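Local coordinates for protein acyl-CoA hydrolase (PDB 1VPM) that binds coenzyme A and probably hydrolyses long-chain fatty acyl-CoA thioesters, as a hot-dog-fold member of the acyl-CoA hydrolase family, at residues Val106-Leu111 with Glu115-Thr120; Val141-Glu146 with Arg150-Ala155. All coordinates share one frame; numbering follows the deposited sequence.

Contact 1 of 2, residues Val106-Leu111 with Glu115-Thr120; sequences VHSNNL and ERTLTT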
ATOM      1  N   VAL A 106      -7.781 -10.654  19.508  1.00 20.70           N
ATOM      2  CA  VAL A 106      -6.728  -9.696  19.170  1.00 21.90           C
ATOM      3  C   VAL A 106      -6.140  -9.121  20.483  1.00 22.66           C
ATOM      4  O   VAL A 106      -6.862  -8.694  21.386  1.00 21.93           O
ATOM      5  CB  VAL A 106      -7.282  -8.544  18.315  1.00 22.68           C
ATOM      6  CG1 VAL A 106      -6.161  -7.590  17.971  1.00 22.27           C
ATOM      7  CG2 VAL A 106      -8.031  -9.048  17.072  1.00 25.10           C
ATOM      8  N   HIS A 107      -4.813  -9.148  20.586  1.00 22.16           N
ATOM      9  CA  HIS A 107      -4.054  -8.540  21.709  1.00 24.03           C
ATOM     10  C   HIS A 107      -3.061  -7.555  21.133  1.00 22.80           C
ATOM     11  O   HIS A 107      -2.635  -7.690  19.975  1.00 26.80           O
ATOM     12  CB  HIS A 107      -3.237  -9.583  22.493  1.00 21.80           C
ATOM     13  CG  HIS A 107      -4.078 -10.487  23.333  1.00 25.60           C
ATOM     14  ND1 HIS A 107      -4.779 -11.553  22.804  1.00 27.47           N
ATOM     15  CD2 HIS A 107      -4.329 -10.474  24.661  1.00 30.15           C
ATOM     16  CE1 HIS A 107      -5.430 -12.160  23.788  1.00 34.69           C
ATOM     17  NE2 HIS A 107      -5.167 -11.530  24.927  1.00 28.70           N
ATOM     18  N   SER A 108      -2.737  -6.543  21.932  1.00 23.97           N
ATOM     19  CA  SER A 108      -1.587  -5.679  21.641  1.00 25.35           C
ATOM     20  C   SER A 108      -0.422  -6.129  22.486  1.00 25.12           C
ATOM     21  O   SER A 108      -0.603  -6.524  23.637  1.00 25.18           O
ATOM     22  CB  SER A 108      -1.892  -4.212  21.922  1.00 27.09           C
ATOM     23  OG  SER A 108      -2.352  -4.069  23.260  1.00 32.89           O
ATOM     24  N   ASN A 109       0.755  -6.064  21.916  1.00 25.03           N
ATOM     25  CA  ASN A 109       1.979  -6.270  22.632  1.00 25.20           C
ATOM     26  C   ASN A 109       2.751  -4.944  22.671  1.00 22.45           C
ATOM     27  O   ASN A 109       3.169  -4.430  21.651  1.00 23.89           O
ATOM     28  CB  ASN A 109       2.786  -7.364  21.976  1.00 30.33           C
ATOM     29  CG  ASN A 109       3.712  -8.019  22.933  1.00 38.98           C
ATOM     30  OD1 ASN A 109       4.286  -7.359  23.818  1.00 47.49           O
ATOM     31  ND2 ASN A 109       3.860  -9.331  22.798  1.00 43.47           N
ATOM     32  N   ASN A 110       2.841  -4.346  23.850  1.00 22.49           N
ATOM     33  CA  ASN A 110       3.543  -3.079  24.018  1.00 20.11           C
ATOM     34  C   ASN A 110       5.057  -3.283  23.822  1.00 20.61           C
ATOM     35  O   ASN A 110       5.687  -4.039  24.555  1.00 20.84           O
ATOM     36  CB  ASN A 110       3.261  -2.541  25.403  1.00 22.60           C
ATOM     37  CG  ASN A 110       3.809  -1.181  25.623  1.00 28.63           C
ATOM     38  OD1 ASN A 110       4.988  -0.938  25.488  1.00 29.16           O
ATOM     39  ND2 ASN A 110       2.945  -0.269  25.986  1.00 37.72           N
ATOM     40  N   LEU A 111       5.593  -2.670  22.794  1.00 26.45           N
ATOM     41  CA  LEU A 111       6.974  -3.060  22.485  1.00 29.81           C
ATOM     42  C   LEU A 111       7.970  -2.439  23.475  1.00 27.86           C
ATOM     43  O   LEU A 111       9.035  -2.964  23.612  1.00 24.26           O
ATOM     44  CB  LEU A 111       7.313  -3.004  20.963  1.00 34.95           C
ATOM     45  CG  LEU A 111       6.499  -3.978  20.030  1.00 36.68           C
ATOM     46  CD1 LEU A 111       6.818  -3.980  18.466  1.00 32.34           C
ATOM     47  CD2 LEU A 111       6.478  -5.417  20.446  1.00 30.51           C
ATOM     48  N   GLU A 115       4.026  -5.650  27.889  1.00 26.30           N
ATOM     49  CA  GLU A 115       2.669  -5.897  28.359  1.00 28.31           C
ATOM     50  C   GLU A 115       1.710  -6.339  27.221  1.00 25.58           C
ATOM     51  O   GLU A 115       1.708  -5.687  26.186  1.00 28.22           O
ATOM     52  CB  GLU A 115       2.105  -4.631  29.032  1.00 28.61           C
ATOM     53  CG  GLU A 115       0.695  -4.872  29.745  1.00 33.99           C
ATOM     54  CD  GLU A 115      -0.006  -3.567  30.328  1.00 40.86           C
ATOM     55  OE1 GLU A 115       0.420  -2.409  30.035  1.00 46.13           O
ATOM     56  OE2 GLU A 115      -1.009  -3.723  31.098  1.00 37.82           O
ATOM     57  N   ARG A 116       0.976  -7.441  27.416  1.00 27.14           N
ATOM     58  CA  ARG A 116      -0.053  -7.878  26.477  1.00 29.04           C
ATOM     59  C   ARG A 116      -1.424  -7.499  27.007  1.00 28.86           C
ATOM     60  O   ARG A 116      -1.769  -7.793  28.169  1.00 28.48           O
ATOM     61  CB  ARG A 116      -0.025  -9.390  26.234  1.00 32.68           C
ATOM     62  CG  ARG A 116       0.793  -9.858  25.138  1.00 43.85           C
ATOM     63  CD  ARG A 116       0.795 -11.358  25.122  1.00 42.69           C
ATOM     64  NE  ARG A 116      -0.219 -12.022  24.292  1.00 42.29           N
ATOM     65  CZ  ARG A 116      -1.312 -12.640  24.723  1.00 43.66           C
ATOM     66  NH1 ARG A 116      -1.638 -12.678  26.013  1.00 56.09           N
ATOM     67  NH2 ARG A 116      -2.101 -13.245  23.845  1.00 50.78           N
ATOM     68  N   THR A 117      -2.232  -6.880  26.154  1.00 24.62           N
ATOM     69  CA  THR A 117      -3.538  -6.431  26.524  1.00 25.76           C
ATOM     70  C   THR A 117      -4.540  -6.938  25.482  1.00 23.70           C
ATOM     71  O   THR A 117      -4.270  -6.864  24.282  1.00 25.63           O
ATOM     72  CB  THR A 117      -3.518  -4.896  26.587  1.00 26.73           C
ATOM     73  OG1 THR A 117      -2.470  -4.478  27.490  1.00 30.83           O
ATOM     74  CG2 THR A 117      -4.801  -4.357  27.044  1.00 33.26           C
ATOM     75  N   LEU A 118      -5.653  -7.491  25.969  1.00 25.93           N
ATOM     76  CA  LEU A 118      -6.740  -7.885  25.070  1.00 24.46           C
ATOM     77  C   LEU A 118      -7.396  -6.647  24.427  1.00 24.34           C
ATOM     78  O   LEU A 118      -7.822  -5.704  25.119  1.00 26.34           O
ATOM     79  CB  LEU A 118      -7.760  -8.714  25.806  1.00 27.72           C
ATOM     80  CG  LEU A 118      -8.888  -9.282  24.959  1.00 23.11           C
ATOM     81  CD1 LEU A 118      -8.480 -10.338  24.060  1.00 24.93           C
ATOM     82  CD2 LEU A 118      -9.981  -9.827  25.913  1.00 29.02           C
ATOM     83  N   THR A 119      -7.358  -6.609  23.075  1.00 22.08           N
ATOM     84  CA  THR A 119      -7.859  -5.488  22.302  1.00 23.36           C
ATOM     85  C   THR A 119      -9.328  -5.717  21.978  1.00 21.62           C
ATOM     86  O   THR A 119     -10.186  -4.886  22.218  1.00 26.31           O
ATOM     87  CB  THR A 119      -7.149  -5.420  20.950  1.00 25.30           C
ATOM     88  OG1 THR A 119      -5.744  -5.418  21.155  1.00 29.30           O
ATOM     89  CG2 THR A 119      -7.553  -4.157  20.204  1.00 30.92           C
ATOM     90  N   THR A 120      -9.601  -6.886  21.405  1.00 21.78           N
ATOM     91  CA  THR A 120     -10.979  -7.276  21.176  1.00 20.63           C
ATOM     92  C   THR A 120     -11.076  -8.750  20.822  1.00 22.09           C
ATOM     93  O   THR A 120     -10.092  -9.457  20.678  1.00 22.32           O
ATOM     94  CB  THR A 120     -11.579  -6.442  20.049  1.00 25.09           C
ATOM     95  OG1 THR A 120     -13.038  -6.555  20.038  1.00 27.89           O
ATOM     96  CG2 THR A 120     -10.961  -6.869  18.760  1.00 27.53           C
TER
HETATM   97  O   HOH W   1      -0.375  -3.884  25.644  1.00 25.79           O
HETATM   98  O   HOH W   2      -4.781  -3.549  22.849  1.00 38.91           O
HETATM   99  O   HOH W   3       0.429  -1.498  27.427  1.00 53.50           O
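H107 sits between two side chains of the neighbouring strand, R116 over one face of its imidazole and L118 over the other. The guanidinium of R116 lies flat on the ring, with centres 3.8 Å apart and planes 21° from parallel, and R116 NH2 stands over the ring centre. Although NH2 comes near H107 ND1, the angle is poor for a hydrogen bond, so the contact is one of stacked faces. On the opposite face L118 CD1 makes a CH-pi contact 3.8 Å from the ring centroid, offset toward the rim. A bend at chi3 (92°) in R116 folds the guanidinium back over the imidazole, while its NE forms a salt bridge with E87, which also accepts a hydrogen bond from N109 ND2.

On the other face of the hairpin, water links the hydroxyls. One molecule joins S108 OG to T117 OG1 and to the carbonyl oxygen of E115; another joins S108 OG to T119 OG1.

Between these two faces runs the antiparallel pairing of strands 99-109 and 116-129. S108 and T117 exchange two backbone bonds, and N110 N gives E115 O a nearly straight one of 2.9 Å (176°). A classic beta bulge follows where T119 and T120 both face V106: T119 N at 2.7 Å and T120 N at 3.3 Å reach V106 O from the same face of its carbonyl plane. T119 also touches bound coenzyme A. Shared between H107 and E87, the R116 guanidinium has its rotation restrained, and the nearby carboxylate probably tempers the effect of its positive charge on the imidazole.

Contact 2 of 2, residues Val141-Glu146 with Arg150-Ala155; sequences VEPQTE and RLYETA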
ATOM      1  N   VAL A 141     -16.252 -29.443  12.557  1.00 21.04           N
ATOM      2  CA  VAL A 141     -15.111 -29.220  13.422  1.00 21.82           C
ATOM      3  C   VAL A 141     -15.275 -30.059  14.710  1.00 19.90           C
ATOM      4  O   VAL A 141     -16.409 -30.341  15.155  1.00 24.87           O
ATOM      5  CB  VAL A 141     -14.956 -27.703  13.704  1.00 24.45           C
ATOM      6  CG1 VAL A 141     -16.005 -27.200  14.694  1.00 23.77           C
ATOM      7  CG2 VAL A 141     -13.571 -27.400  14.139  1.00 28.46           C
ATOM      8  N   GLU A 142     -14.144 -30.537  15.227  1.00 22.12           N
ATOM      9  CA  GLU A 142     -14.075 -31.371  16.444  1.00 23.94           C
ATOM     10  C   GLU A 142     -13.447 -30.539  17.553  1.00 23.92           C
ATOM     11  O   GLU A 142     -12.265 -30.337  17.524  1.00 21.77           O
ATOM     12  CB  GLU A 142     -13.244 -32.629  16.221  0.65 25.07           C
ATOM     13  CG  GLU A 142     -13.129 -33.461  17.523  0.65 25.82           C
ATOM     14  CD  GLU A 142     -12.125 -34.624  17.453  0.65 31.91           C
ATOM     15  OE1 GLU A 142     -11.759 -35.075  16.336  0.65 42.67           O
ATOM     16  OE2 GLU A 142     -11.717 -35.072  18.549  0.65 37.51           O
ATOM     17  N   PRO A 143     -14.224 -30.034  18.523  1.00 23.06           N
ATOM     18  CA  PRO A 143     -13.598 -29.245  19.627  1.00 25.41           C
ATOM     19  C   PRO A 143     -12.775 -30.139  20.544  1.00 26.93           C
ATOM     20  O   PRO A 143     -13.139 -31.286  20.740  1.00 28.95           O
ATOM     21  CB  PRO A 143     -14.790 -28.656  20.369  1.00 27.75           C
ATOM     22  CG  PRO A 143     -15.942 -29.511  20.040  1.00 27.59           C
ATOM     23  CD  PRO A 143     -15.684 -30.132  18.676  1.00 23.43           C
ATOM     24  N   GLN A 144     -11.649 -29.655  21.041  1.00 26.78           N
ATOM     25  CA  GLN A 144     -10.813 -30.489  21.895  1.00 28.07           C
ATOM     26  C   GLN A 144     -10.483 -29.861  23.236  1.00 24.90           C
ATOM     27  O   GLN A 144     -10.642 -30.542  24.267  1.00 27.37           O
ATOM     28  CB  GLN A 144      -9.551 -30.855  21.172  1.00 30.18           C
ATOM     29  CG  GLN A 144      -9.835 -31.704  19.919  1.00 37.64           C
ATOM     30  CD  GLN A 144      -8.592 -32.207  19.214  1.00 34.31           C
ATOM     31  OE1 GLN A 144      -8.516 -33.426  18.888  1.00 48.51           O
ATOM     32  NE2 GLN A 144      -7.626 -31.312  18.935  1.00 35.51           N
ATOM     33  N   THR A 145     -10.061 -28.604  23.242  1.00 24.44           N
ATOM     34  CA  THR A 145      -9.877 -27.878  24.517  1.00 26.09           C
ATOM     35  C   THR A 145     -11.216 -27.598  25.179  1.00 23.80           C
ATOM     36  O   THR A 145     -12.274 -27.648  24.521  1.00 22.12           O
ATOM     37  CB  THR A 145      -9.129 -26.551  24.330  1.00 23.28           C
ATOM     38  OG1 THR A 145      -9.954 -25.615  23.624  1.00 21.73           O
ATOM     39  CG2 THR A 145      -7.803 -26.755  23.605  1.00 26.04           C
ATOM     40  N   GLU A 146     -11.222 -27.298  26.486  1.00 22.69           N
ATOM     41  CA  GLU A 146     -12.458 -26.927  27.135  1.00 21.29           C
ATOM     42  C   GLU A 146     -13.055 -25.636  26.597  1.00 22.14           C
ATOM     43  O   GLU A 146     -14.263 -25.516  26.459  1.00 22.80           O
ATOM     44  CB  GLU A 146     -12.319 -26.874  28.676  1.00 20.73           C
ATOM     45  CG  GLU A 146     -12.000 -28.208  29.345  1.00 19.27           C
ATOM     46  CD  GLU A 146     -13.003 -29.301  29.005  1.00 22.66           C
ATOM     47  OE1 GLU A 146     -14.230 -29.036  28.921  1.00 23.57           O
ATOM     48  OE2 GLU A 146     -12.574 -30.438  28.852  1.00 29.36           O
ATOM     49  N   ARG A 150     -16.722 -25.322  24.887  1.00 22.90           N
ATOM     50  CA  ARG A 150     -17.683 -24.313  25.340  1.00 23.43           C
ATOM     51  C   ARG A 150     -18.182 -23.447  24.148  1.00 22.62           C
ATOM     52  O   ARG A 150     -19.380 -23.196  24.026  1.00 24.74           O
ATOM     53  CB  ARG A 150     -17.093 -23.459  26.469  1.00 22.38           C
ATOM     54  CG  ARG A 150     -17.834 -22.177  26.737  1.00 22.53           C
ATOM     55  CD  ARG A 150     -17.343 -21.448  27.960  1.00 23.16           C
ATOM     56  NE  ARG A 150     -15.946 -21.065  27.865  1.00 23.29           N
ATOM     57  CZ  ARG A 150     -15.519 -19.937  27.298  1.00 25.81           C
ATOM     58  NH1 ARG A 150     -16.374 -19.022  26.810  1.00 27.68           N
ATOM     59  NH2 ARG A 150     -14.238 -19.683  27.289  1.00 24.13           N
ATOM     60  N   LEU A 151     -17.281 -23.018  23.276  1.00 23.67           N
ATOM     61  CA  LEU A 151     -17.649 -22.219  22.116  1.00 22.99           C
ATOM     62  C   LEU A 151     -18.532 -23.027  21.158  1.00 21.43           C
ATOM     63  O   LEU A 151     -19.466 -22.480  20.587  1.00 22.53           O
ATOM     64  CB  LEU A 151     -16.441 -21.636  21.441  1.00 24.30           C
ATOM     65  CG  LEU A 151     -15.659 -20.620  22.283  1.00 23.93           C
ATOM     66  CD1 LEU A 151     -14.456 -20.031  21.550  1.00 29.53           C
ATOM     67  CD2 LEU A 151     -16.545 -19.508  22.795  1.00 28.32           C
ATOM     68  N   TYR A 152     -18.209 -24.296  20.946  1.00 22.51           N
ATOM     69  CA  TYR A 152     -19.040 -25.186  20.129  1.00 22.58           C
ATOM     70  C   TYR A 152     -20.457 -25.324  20.722  1.00 26.17           C
ATOM     71  O   TYR A 152     -21.452 -25.238  20.003  1.00 27.11           O
ATOM     72  CB  TYR A 152     -18.286 -26.505  19.920  1.00 21.72           C
ATOM     73  CG  TYR A 152     -18.954 -27.521  19.027  1.00 23.85           C
ATOM     74  CD1 TYR A 152     -19.931 -28.327  19.521  1.00 30.20           C
ATOM     75  CD2 TYR A 152     -18.578 -27.677  17.701  1.00 24.42           C
ATOM     76  CE1 TYR A 152     -20.539 -29.270  18.733  1.00 32.38           C
ATOM     77  CE2 TYR A 152     -19.171 -28.638  16.894  1.00 25.66           C
ATOM     78  CZ  TYR A 152     -20.163 -29.416  17.435  1.00 31.88           C
ATOM     79  OH  TYR A 152     -20.770 -30.361  16.685  1.00 32.46           O
ATOM     80  N   GLU A 153     -20.551 -25.535  22.026  1.00 26.22           N
ATOM     81  CA  GLU A 153     -21.831 -25.729  22.699  1.00 25.22           C
ATOM     82  C   GLU A 153     -22.734 -24.500  22.553  1.00 25.75           C
ATOM     83  O   GLU A 153     -23.994 -24.635  22.474  1.00 26.03           O
ATOM     84  CB  GLU A 153     -21.630 -25.994  24.193  1.00 26.20           C
ATOM     85  CG  GLU A 153     -21.141 -27.397  24.536  1.00 41.50           C
ATOM     86  N   THR A 154     -22.128 -23.322  22.537  1.00 24.98           N
ATOM     87  CA  THR A 154     -22.842 -22.052  22.550  1.00 26.32           C
ATOM     88  C   THR A 154     -23.059 -21.457  21.164  1.00 26.87           C
ATOM     89  O   THR A 154     -23.736 -20.444  21.050  1.00 26.96           O
ATOM     90  CB  THR A 154     -22.150 -21.009  23.475  1.00 23.75           C
ATOM     91  OG1 THR A 154     -20.754 -20.892  23.142  1.00 26.19           O
ATOM     92  CG2 THR A 154     -22.348 -21.448  24.953  1.00 28.21           C
ATOM     93  N   ALA A 155     -22.541 -22.105  20.116  1.00 25.78           N
ATOM     94  CA  ALA A 155     -22.598 -21.588  18.760  1.00 24.83           C
ATOM     95  C   ALA A 155     -24.052 -21.598  18.210  1.00 25.96           C
ATOM     96  O   ALA A 155     -24.442 -20.616  17.579  1.00 27.39           O
ATOM     97  CB  ALA A 155     -21.715 -22.383  17.875  1.00 23.73           C
TER
HETATM   98  O   HOH W   4     -18.149 -32.186  16.019  1.00 41.22           O
HETATM   99  O   HOH W   5     -14.470 -23.248  28.914  1.00 24.15           O
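Y152 and P143 meet where the chain leaves the short strand 140-142 and turns into the C-terminal helix 146-166, a strand-loop-helix connection in which the proline packs on a helix side chain. P143 CG lies over one face of the phenol ring in a CH-pi contact, 4.2 Å from the centroid and 28° off the ring normal. Its closest approach is near the root of the ring, with CG 3.7 Å from Y152 CG. With Y152 CG turned away from the backbone N (chi1 -176°), the ring reaches out from the helix to the proline and on toward the strand. There V141 CG1 comes up to the ring edge, in its plane, 4.0 Å from Y152 CD2. H94 of strand 85-95 adds an edge-to-face ring contact with Y152.

E146 joins R150 through the backbone, R150 N donating to E146 O at 2.9 Å in the first turn of the helix. T145 is the N-cap, its OG1 accepting from E148 N. A water that accepts from R150 NE donates a weak bond to the same E146 carbonyl. At the far end of the phenol, another water donates to V141 O at 2.7 Å and is hydrogen-bonded to Y152 OH at 3.3 Å.

In the fold
The two contacts follow one another along the chain, contact 1 closing before contact 2 opens, with centres 25 Å apart and nearest atoms about 11 Å apart. Contact 1 belongs to the hairpin of strands 99-109 and 116-129 in the five-stranded antiparallel sheet of the hot-dog fold. Contact 2 joins strand 140-142, which pairs in parallel with strand 16-18, to helix 146-166. Strand 85-95 touches both: L86, E87 and L88 meet contact 1, and V92, T93 and H94 meet contact 2. Each contact relates to a different coenzyme A site: T119 of contact 1 touches one bound molecule beside K77 and S78, whereas K159, farther along the helix of contact 2, belongs with R97, T98 and S99 to another pocket.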